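Local structure of lysine-sensitive aspartokinase 3 (Escherichia coli, 2J0W) at residues A[239-251]-A[287-301]. The protein catalyses the ATP-dependent phosphorylation of L-aspartate to 4-phospho-L-aspartate, the first step of lysine biosynthesis, and is feedback-inhibited by lysine. Numbering follows the deposited sequence.
Sequences RIDEIAFAEAAEM and TLVCNKTENPPLFRA
I240 lays its CG2 branch 3.8 Å from NH1 of R300, and its CD1 lies in loose apolar contact with A301 CB. Strand 242-244 pairs in parallel with strand 287-290, within the large mixed sheet of the amino acid kinase domain; L288 N to D241 O, I243 N to L288 O and C290 N to I243 O form the ladder. The extended side chain of E242 runs alongside L288, with E242 OE2 3.7 Å from L288 CD2. On the other sheet face, I243 splits its branches: CG2 packs against V289 CG2, while CG1, anti to the backbone N (chi1 -170°), lies over one face of the R300 guanidinium, whose opposite face is covered by P297 CD. A244 takes the N-cap position of helix 245-251, its N donating to E247 OE1 (3.3 Å), and F245 N continues the ladder to C290 O. The F245 ring sets one face over the C290-N291 peptide, with CD1 3.5 Å from V289 CG1. E247 forms a salt bridge with R300 NE, although its modelled length is doubtful. M251, which also touches ADP, brings CE to 3.4 Å from A301 CB. E247 and R300 are both buried, so each charge probably depends on the other, drawing the helix start to strand 299-313.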
loop_
_atom_site.group_PDB
_atom_site.type_symbol
_atom_site.label_atom_id
_atom_site.label_comp_id
_atom_site.label_asym_id
_atom_site.label_seq_id
_atom_site.Cartn_x
_atom_site.Cartn_y
_atom_site.Cartn_z
ATOM N N ARG A 239 -8.069 31.602 -1.256
ATOM C CA ARG A 239 -6.822 31.698 -0.495
ATOM C C ARG A 239 -7.048 31.091 0.885
ATOM O O ARG A 239 -8.170 31.061 1.372
ATOM C CB ARG A 239 -6.371 33.151 -0.292
ATOM C CG ARG A 239 -5.062 33.224 0.491
ATOM C CD ARG A 239 -5.138 34.100 1.721
ATOM N NE ARG A 239 -4.668 35.441 1.410
ATOM C CZ ARG A 239 -5.394 36.361 0.783
ATOM N NH1 ARG A 239 -6.642 36.095 0.411
ATOM N NH2 ARG A 239 -4.856 37.533 0.485
ATOM N N ILE A 240 -5.979 30.623 1.513
ATOM C CA ILE A 240 -6.065 30.023 2.837
ATOM C C ILE A 240 -5.235 30.854 3.791
ATOM O O ILE A 240 -4.020 30.723 3.827
ATOM C CB ILE A 240 -5.499 28.607 2.822
ATOM C CG1 ILE A 240 -6.325 27.748 1.870
ATOM C CG2 ILE A 240 -5.437 28.060 4.244
ATOM C CD1 ILE A 240 -5.795 26.352 1.727
ATOM N N ASP A 241 -5.896 31.696 4.574
ATOM C CA ASP A 241 -5.189 32.591 5.490
ATOM C C ASP A 241 -4.242 31.940 6.496
ATOM O O ASP A 241 -3.210 32.519 6.843
ATOM C CB ASP A 241 -6.191 33.487 6.224
ATOM C CG ASP A 241 -7.026 34.329 5.267
ATOM O OD1 ASP A 241 -6.428 35.032 4.415
ATOM O OD2 ASP A 241 -8.271 34.291 5.372
ATOM N N GLU A 242 -4.573 30.750 6.983
ATOM C CA GLU A 242 -3.682 30.107 7.944
ATOM C C GLU A 242 -3.845 28.594 7.917
ATOM O O GLU A 242 -4.960 28.088 7.806
ATOM C CB GLU A 242 -3.945 30.643 9.360
ATOM C CG GLU A 242 -2.903 30.208 10.388
ATOM C CD GLU A 242 -3.209 30.703 11.792
ATOM O OE1 GLU A 242 -4.285 30.358 12.323
ATOM O OE2 GLU A 242 -2.372 31.436 12.360
ATOM N N ILE A 243 -2.722 27.878 8.013
ATOM C CA ILE A 243 -2.707 26.408 7.984
ATOM C C ILE A 243 -1.552 25.874 8.831
ATOM O O ILE A 243 -0.660 26.634 9.215
ATOM C CB ILE A 243 -2.513 25.874 6.552
ATOM C CG1 ILE A 243 -2.749 24.364 6.536
ATOM C CG2 ILE A 243 -1.095 26.174 6.068
ATOM C CD1 ILE A 243 -2.782 23.754 5.166
ATOM N N ALA A 244 -1.565 24.565 9.097
ATOM C CA ALA A 244 -0.534 23.909 9.920
ATOM C C ALA A 244 0.452 23.069 9.115
ATOM O O ALA A 244 0.148 22.595 8.004
ATOM C CB ALA A 244 -1.179 23.038 10.997
ATOM N N PHE A 245 1.629 22.880 9.711
ATOM C CA PHE A 245 2.735 22.120 9.122
ATOM C C PHE A 245 2.388 20.858 8.337
ATOM O O PHE A 245 2.545 20.825 7.113
ATOM C CB PHE A 245 3.759 21.779 10.208
ATOM C CG PHE A 245 4.547 22.964 10.679
ATOM C CD1 PHE A 245 4.910 23.973 9.782
ATOM C CD2 PHE A 245 4.974 23.052 12.000
ATOM C CE1 PHE A 245 5.681 25.037 10.190
ATOM C CE2 PHE A 245 5.755 24.124 12.426
ATOM C CZ PHE A 245 6.111 25.119 11.519
ATOM N N ALA A 246 1.921 19.820 9.025
ATOM C CA ALA A 246 1.616 18.578 8.328
ATOM C C ALA A 246 0.609 18.787 7.208
ATOM O O ALA A 246 0.731 18.174 6.147
ATOM C CB ALA A 246 1.123 17.520 9.308
ATOM N N GLU A 247 -0.378 19.645 7.426
ATOM C CA GLU A 247 -1.347 19.877 6.367
ATOM C C GLU A 247 -0.642 20.294 5.097
ATOM O O GLU A 247 -0.737 19.644 4.065
ATOM C CB GLU A 247 -2.327 20.982 6.754
ATOM C CG GLU A 247 -3.505 20.525 7.561
ATOM C CD GLU A 247 -4.327 21.690 8.037
ATOM O OE1 GLU A 247 -3.944 22.309 9.048
ATOM O OE2 GLU A 247 -5.344 21.990 7.384
ATOM N N ALA A 248 0.065 21.407 5.200
ATOM C CA ALA A 248 0.810 21.991 4.090
ATOM C C ALA A 248 1.937 21.090 3.623
ATOM O O ALA A 248 2.170 20.945 2.422
ATOM C CB ALA A 248 1.376 23.324 4.521
ATOM N N ALA A 249 2.637 20.508 4.593
ATOM C CA ALA A 249 3.740 19.610 4.319
ATOM C C ALA A 249 3.279 18.619 3.271
ATOM O O ALA A 249 3.969 18.369 2.282
ATOM C CB ALA A 249 4.135 18.878 5.581
ATOM N N GLU A 250 2.084 18.077 3.488
ATOM C CA GLU A 250 1.511 17.106 2.572
ATOM C C GLU A 250 1.020 17.744 1.277
ATOM O O GLU A 250 0.980 17.081 0.234
ATOM C CB GLU A 250 0.384 16.323 3.260
ATOM C CG GLU A 250 0.891 15.116 4.059
ATOM C CD GLU A 250 -0.225 14.198 4.562
ATOM O OE1 GLU A 250 -1.235 14.032 3.842
ATOM O OE2 GLU A 250 -0.082 13.625 5.669
ATOM N N MET A 251 0.650 19.024 1.341
ATOM C CA MET A 251 0.198 19.748 0.151
ATOM C C MET A 251 1.379 19.871 -0.793
ATOM O O MET A 251 1.269 19.591 -1.988
ATOM C CB MET A 251 -0.288 21.158 0.497
ATOM C CG MET A 251 -1.690 21.232 1.084
ATOM S SD MET A 251 -2.298 22.927 1.130
ATOM C CE MET A 251 -2.767 23.166 -0.633
ATOM N N THR A 287 -0.428 33.611 3.342
ATOM C CA THR A 287 -0.775 32.533 4.253
ATOM C C THR A 287 0.352 32.286 5.228
ATOM O O THR A 287 1.519 32.294 4.851
ATOM C CB THR A 287 -0.995 31.214 3.508
ATOM O OG1 THR A 287 -2.006 31.385 2.508
ATOM C CG2 THR A 287 -1.410 30.124 4.487
ATOM N N LEU A 288 -0.001 32.057 6.484
ATOM C CA LEU A 288 1.003 31.762 7.485
ATOM C C LEU A 288 0.903 30.284 7.848
ATOM O O LEU A 288 -0.180 29.756 8.111
ATOM C CB LEU A 288 0.809 32.621 8.725
ATOM C CG LEU A 288 1.811 32.266 9.829
ATOM C CD1 LEU A 288 2.521 33.517 10.342
ATOM C CD2 LEU A 288 1.072 31.549 10.948
ATOM N N VAL A 289 2.048 29.619 7.838
ATOM C CA VAL A 289 2.121 28.202 8.149
ATOM C C VAL A 289 2.720 28.073 9.533
ATOM O O VAL A 289 3.821 28.551 9.778
ATOM C CB VAL A 289 3.017 27.473 7.124
ATOM C CG1 VAL A 289 3.134 26.005 7.480
ATOM C CG2 VAL A 289 2.435 27.646 5.722
ATOM N N CYS A 290 1.997 27.432 10.440
ATOM C CA CYS A 290 2.491 27.270 11.807
ATOM C C CYS A 290 2.222 25.899 12.416
ATOM O O CYS A 290 1.644 25.013 11.786
ATOM C CB CYS A 290 1.882 28.338 12.705
ATOM S SG CYS A 290 0.089 28.402 12.570
ATOM N N ASN A 291 2.639 25.747 13.664
ATOM C CA ASN A 291 2.481 24.494 14.378
ATOM C C ASN A 291 1.072 23.908 14.300
ATOM O O ASN A 291 0.884 22.835 13.726
ATOM C CB ASN A 291 2.889 24.674 15.837
ATOM C CG ASN A 291 3.281 23.369 16.488
ATOM O OD1 ASN A 291 3.657 23.335 17.661
ATOM N ND2 ASN A 291 3.200 22.280 15.728
ATOM N N LYS A 292 0.089 24.601 14.876
ATOM C CA LYS A 292 -1.295 24.116 14.859
ATOM C C LYS A 292 -2.338 25.227 14.726
ATOM O O LYS A 292 -2.138 26.342 15.202
ATOM C CB LYS A 292 -1.559 23.257 16.104
ATOM C CG LYS A 292 -1.006 21.826 15.975
ATOM C CD LYS A 292 -0.955 21.059 17.303
ATOM C CE LYS A 292 0.345 21.307 18.081
ATOM N NZ LYS A 292 0.516 22.705 18.578
ATOM N N THR A 293 -3.454 24.906 14.074
ATOM C CA THR A 293 -4.522 25.873 13.818
ATOM C C THR A 293 -5.675 25.971 14.812
ATOM O O THR A 293 -5.614 25.450 15.929
ATOM C CB THR A 293 -5.149 25.638 12.421
ATOM O OG1 THR A 293 -5.099 24.241 12.104
ATOM C CG2 THR A 293 -4.417 26.439 11.359
ATOM N N GLU A 294 -6.730 26.656 14.370
ATOM C CA GLU A 294 -7.929 26.872 15.166
ATOM C C GLU A 294 -8.781 25.611 15.144
ATOM O O GLU A 294 -8.585 24.695 15.944
ATOM C CB GLU A 294 -8.723 28.050 14.592
ATOM C CG GLU A 294 -9.872 28.538 15.475
ATOM C CD GLU A 294 -9.396 29.196 16.765
ATOM O OE1 GLU A 294 -8.172 29.207 17.025
ATOM O OE2 GLU A 294 -10.249 29.702 17.524
ATOM N N ASN A 295 -9.739 25.578 14.227
ATOM C CA ASN A 295 -10.615 24.426 14.080
ATOM C C ASN A 295 -10.492 24.043 12.620
ATOM O O ASN A 295 -11.331 24.395 11.797
ATOM C CB ASN A 295 -12.064 24.785 14.422
ATOM C CG ASN A 295 -12.222 25.253 15.860
ATOM O OD1 ASN A 295 -11.762 24.596 16.797
ATOM N ND2 ASN A 295 -12.881 26.392 16.040
ATOM N N PRO A 296 -9.410 23.329 12.283
ATOM C CA PRO A 296 -9.046 22.838 10.951
ATOM C C PRO A 296 -10.181 22.187 10.179
ATOM O O PRO A 296 -10.824 21.269 10.668
ATOM C CB PRO A 296 -7.925 21.848 11.251
ATOM C CG PRO A 296 -7.260 22.461 12.437
ATOM C CD PRO A 296 -8.433 22.872 13.287
ATOM N N PRO A 297 -10.434 22.645 8.949
ATOM C CA PRO A 297 -11.507 22.072 8.128
ATOM C C PRO A 297 -11.334 20.577 7.924
ATOM O O PRO A 297 -10.360 19.979 8.378
ATOM C CB PRO A 297 -11.379 22.829 6.811
ATOM C CG PRO A 297 -10.865 24.163 7.241
ATOM C CD PRO A 297 -9.813 23.795 8.271
ATOM N N LEU A 298 -12.291 19.978 7.230
ATOM C CA LEU A 298 -12.227 18.559 6.949
ATOM C C LEU A 298 -11.509 18.459 5.620
ATOM O O LEU A 298 -10.808 17.489 5.351
ATOM C CB LEU A 298 -13.630 17.963 6.838
ATOM C CG LEU A 298 -13.672 16.441 6.675
ATOM C CD1 LEU A 298 -13.093 15.776 7.919
ATOM C CD2 LEU A 298 -15.100 15.987 6.441
ATOM N N PHE A 299 -11.681 19.490 4.801
ATOM C CA PHE A 299 -11.045 19.547 3.491
ATOM C C PHE A 299 -10.378 20.900 3.294
ATOM O O PHE A 299 -11.070 21.902 3.134
ATOM C CB PHE A 299 -12.078 19.353 2.376
ATOM C CG PHE A 299 -12.882 18.085 2.489
ATOM C CD1 PHE A 299 -12.286 16.895 2.884
ATOM C CD2 PHE A 299 -14.229 18.073 2.141
ATOM C CE1 PHE A 299 -13.012 15.709 2.929
ATOM C CE2 PHE A 299 -14.969 16.896 2.177
ATOM C CZ PHE A 299 -14.357 15.707 2.574
ATOM N N ARG A 300 -9.044 20.940 3.302
ATOM C CA ARG A 300 -8.337 22.204 3.103
ATOM C C ARG A 300 -8.158 22.490 1.633
ATOM O O ARG A 300 -8.510 23.565 1.158
ATOM C CB ARG A 300 -6.948 22.186 3.736
ATOM C CG ARG A 300 -6.900 22.418 5.224
ATOM C CD ARG A 300 -6.882 23.886 5.624
ATOM N NE ARG A 300 -6.521 23.979 7.036
ATOM C CZ ARG A 300 -6.540 25.087 7.771
ATOM N NH1 ARG A 300 -6.912 26.242 7.238
ATOM N NH2 ARG A 300 -6.180 25.031 9.049
ATOM N N ALA A 301 -7.609 21.521 0.909
ATOM C CA ALA A 301 -7.353 21.728 -0.503
ATOM C C ALA A 301 -7.102 20.468 -1.301
ATOM O O ALA A 301 -7.149 19.359 -0.787
ATOM C CB ALA A 301 -6.173 22.659 -0.656
#